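Local coordinates for heme-binding protein A (Haemophilus parasuis 29755, PDB 3TPA) that probably binds glutathione as a periplasmic solute-binding protein of the GbpA family, delivering it for uptake by a transporter, although it was named for heme, at residues T353-Q358 with E404-Y410. The protein carries 1 engineered substitution. Residues are numbered along the deposited sequence; the frame is centred on the assembly and turned at random.
Sequences TEIWVQ and EFAAGTY
The indole of Trp356 lies flat against the loop that leads into strand 407-413, with Phe405 CB set over the centre of one face. This CH-pi contact places Phe405 CB 3.6 Å from the centroid of the five-membered ring, 16° off its normal, while the phenyl group of Phe405 is directed off the indole and does not stack on it. At the far end of the indole, Trp356 CH2 touches Glu404 CB. One edge of the ring is fixed by a nearly straight bond from Trp356 NE1 to Glu354 OE1 (3.2 Å), in the indole plane but above that of the carboxylate. With CG beside its own backbone N (chi1 -71°), Trp356 lays its ring over Glu404 and Phe405, and the bond to Glu354 should limit its rotation.

Beneath this packing runs parallel pairing. Ala407 N donates to Glu354 O (3.0 Å), Trp356 N to Ala407 O (2.7 Å) and Thr409 N to Trp356 O (3.1 Å). Past the last of these, a side chain takes over: Thr409 OG1 accepts from Gln358 N (3.0 Å) and also makes a weak bond to Trp356 O.

Within the mixed sheet of this alpha/beta lobe, strand 351-356 sits between 384-389 and 407-413. Ile355 and Val357 pack against helix 368-381 on one face; on the other, Trp356 meets His391 and Arg399, the latter on helix 393-401.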
loop_
_atom_site.group_PDB
_atom_site.type_symbol
_atom_site.label_atom_id
_atom_site.label_comp_id
_atom_site.label_asym_id
_atom_site.label_seq_id
_atom_site.Cartn_x
_atom_site.Cartn_y
_atom_site.Cartn_z
ATOM N N THR A 353 -29.653 6.347 -15.243
ATOM C CA THR A 353 -28.205 6.168 -15.300
ATOM C C THR A 353 -27.860 4.717 -14.955
ATOM O O THR A 353 -28.740 3.863 -14.935
ATOM C CB THR A 353 -27.472 7.171 -14.372
ATOM O OG1 THR A 353 -26.059 7.072 -14.575
ATOM C CG2 THR A 353 -27.801 6.907 -12.896
ATOM N N GLU A 354 -26.586 4.436 -14.702
ATOM C CA GLU A 354 -26.145 3.085 -14.394
ATOM C C GLU A 354 -25.131 3.101 -13.269
ATOM O O GLU A 354 -24.360 4.044 -13.128
ATOM C CB GLU A 354 -25.471 2.436 -15.606
ATOM C CG GLU A 354 -26.321 2.262 -16.844
ATOM C CD GLU A 354 -25.535 1.610 -17.980
ATOM O OE1 GLU A 354 -24.375 2.020 -18.219
ATOM O OE2 GLU A 354 -26.066 0.674 -18.619
ATOM N N ILE A 355 -25.127 2.043 -12.470
ATOM C CA ILE A 355 -24.073 1.847 -11.486
ATOM C C ILE A 355 -23.322 0.568 -11.838
ATOM O O ILE A 355 -23.865 -0.530 -11.741
ATOM C CB ILE A 355 -24.621 1.738 -10.063
ATOM C CG1 ILE A 355 -25.285 3.047 -9.623
ATOM C CG2 ILE A 355 -23.501 1.358 -9.090
ATOM C CD1 ILE A 355 -26.204 2.863 -8.414
ATOM N N TRP A 356 -22.078 0.721 -12.271
ATOM C CA TRP A 356 -21.236 -0.418 -12.578
ATOM C C TRP A 356 -20.736 -1.085 -11.296
ATOM O O TRP A 356 -20.006 -0.476 -10.512
ATOM C CB TRP A 356 -20.062 0.019 -13.451
ATOM C CG TRP A 356 -20.498 0.374 -14.844
ATOM C CD1 TRP A 356 -21.691 0.937 -15.208
ATOM C CD2 TRP A 356 -19.776 0.146 -16.059
ATOM N NE1 TRP A 356 -21.744 1.093 -16.571
ATOM C CE2 TRP A 356 -20.581 0.619 -17.118
ATOM C CE3 TRP A 356 -18.519 -0.397 -16.356
ATOM C CZ2 TRP A 356 -20.174 0.559 -18.456
ATOM C CZ3 TRP A 356 -18.114 -0.443 -17.682
ATOM C CH2 TRP A 356 -18.941 0.024 -18.712
ATOM N N VAL A 357 -21.141 -2.335 -11.087
ATOM C CA VAL A 357 -20.711 -3.110 -9.915
ATOM C C VAL A 357 -19.353 -3.778 -10.151
ATOM O O VAL A 357 -19.139 -4.398 -11.187
ATOM C CB VAL A 357 -21.756 -4.185 -9.541
ATOM C CG1 VAL A 357 -21.293 -5.009 -8.342
ATOM C CG2 VAL A 357 -23.106 -3.546 -9.260
ATOM N N GLN A 358 -18.435 -3.643 -9.193
ATOM C CA GLN A 358 -17.126 -4.289 -9.291
ATOM C C GLN A 358 -17.260 -5.801 -9.052
ATOM O O GLN A 358 -17.785 -6.224 -8.030
ATOM C CB GLN A 358 -16.127 -3.667 -8.309
ATOM C CG GLN A 358 -14.789 -4.370 -8.289
ATOM C CD GLN A 358 -13.693 -3.583 -7.615
ATOM O OE1 GLN A 358 -13.594 -2.372 -7.766
ATOM N NE2 GLN A 358 -12.841 -4.277 -6.884
ATOM N N GLU A 404 -16.776 4.747 -20.654
ATOM C CA GLU A 404 -18.106 4.206 -20.947
ATOM C C GLU A 404 -19.064 4.195 -19.753
ATOM O O GLU A 404 -20.280 4.260 -19.930
ATOM C CB GLU A 404 -18.007 2.782 -21.488
ATOM C CG GLU A 404 -17.506 2.681 -22.914
ATOM C CD GLU A 404 -17.692 1.287 -23.473
ATOM O OE1 GLU A 404 -18.842 0.785 -23.461
ATOM O OE2 GLU A 404 -16.685 0.691 -23.906
ATOM N N PHE A 405 -18.534 4.091 -18.539
ATOM C CA PHE A 405 -19.404 3.982 -17.370
ATOM C C PHE A 405 -20.055 5.318 -17.061
ATOM O O PHE A 405 -19.648 6.368 -17.600
ATOM C CB PHE A 405 -18.617 3.512 -16.144
ATOM C CG PHE A 405 -17.823 4.604 -15.485
ATOM C CD1 PHE A 405 -18.144 5.038 -14.207
ATOM C CD2 PHE A 405 -16.782 5.217 -16.158
ATOM C CE1 PHE A 405 -17.421 6.056 -13.592
ATOM C CE2 PHE A 405 -16.059 6.238 -15.562
ATOM C CZ PHE A 405 -16.379 6.655 -14.268
ATOM N N ALA A 406 -21.075 5.258 -16.200
ATOM C CA ALA A 406 -21.737 6.437 -15.649
ATOM C C ALA A 406 -21.307 6.601 -14.189
ATOM O O ALA A 406 -20.520 7.497 -13.851
ATOM C CB ALA A 406 -23.261 6.284 -15.741
ATOM N N ALA A 407 -21.843 5.733 -13.329
ATOM C CA ALA A 407 -21.409 5.630 -11.935
ATOM C C ALA A 407 -20.842 4.235 -11.689
ATOM O O ALA A 407 -21.157 3.302 -12.423
ATOM C CB ALA A 407 -22.579 5.893 -10.980
ATOM N N GLY A 408 -20.024 4.083 -10.654
ATOM C CA GLY A 408 -19.503 2.772 -10.313
ATOM C C GLY A 408 -18.869 2.688 -8.940
ATOM O O GLY A 408 -18.574 3.705 -8.293
ATOM N N THR A 409 -18.633 1.448 -8.519
ATOM C CA THR A 409 -18.050 1.138 -7.223
ATOM C C THR A 409 -16.589 0.802 -7.431
ATOM O O THR A 409 -16.256 -0.237 -8.005
ATOM C CB THR A 409 -18.724 -0.084 -6.569
ATOM O OG1 THR A 409 -18.657 -1.195 -7.465
ATOM C CG2 THR A 409 -20.184 0.201 -6.228
ATOM N N TYR A 410 -15.717 1.677 -6.946
ATOM C CA TYR A 410 -14.294 1.544 -7.187
ATOM C C TYR A 410 -13.527 1.681 -5.879
ATOM O O TYR A 410 -14.080 2.098 -4.846
ATOM C CB TYR A 410 -13.837 2.621 -8.193
ATOM C CG TYR A 410 -14.607 2.578 -9.505
ATOM C CD1 TYR A 410 -14.387 1.556 -10.432
ATOM C CD2 TYR A 410 -15.570 3.537 -9.804
ATOM C CE1 TYR A 410 -15.089 1.505 -11.632
ATOM C CE2 TYR A 410 -16.270 3.504 -11.009
ATOM C CZ TYR A 410 -16.027 2.485 -11.916
ATOM O OH TYR A 410 -16.718 2.443 -13.109
#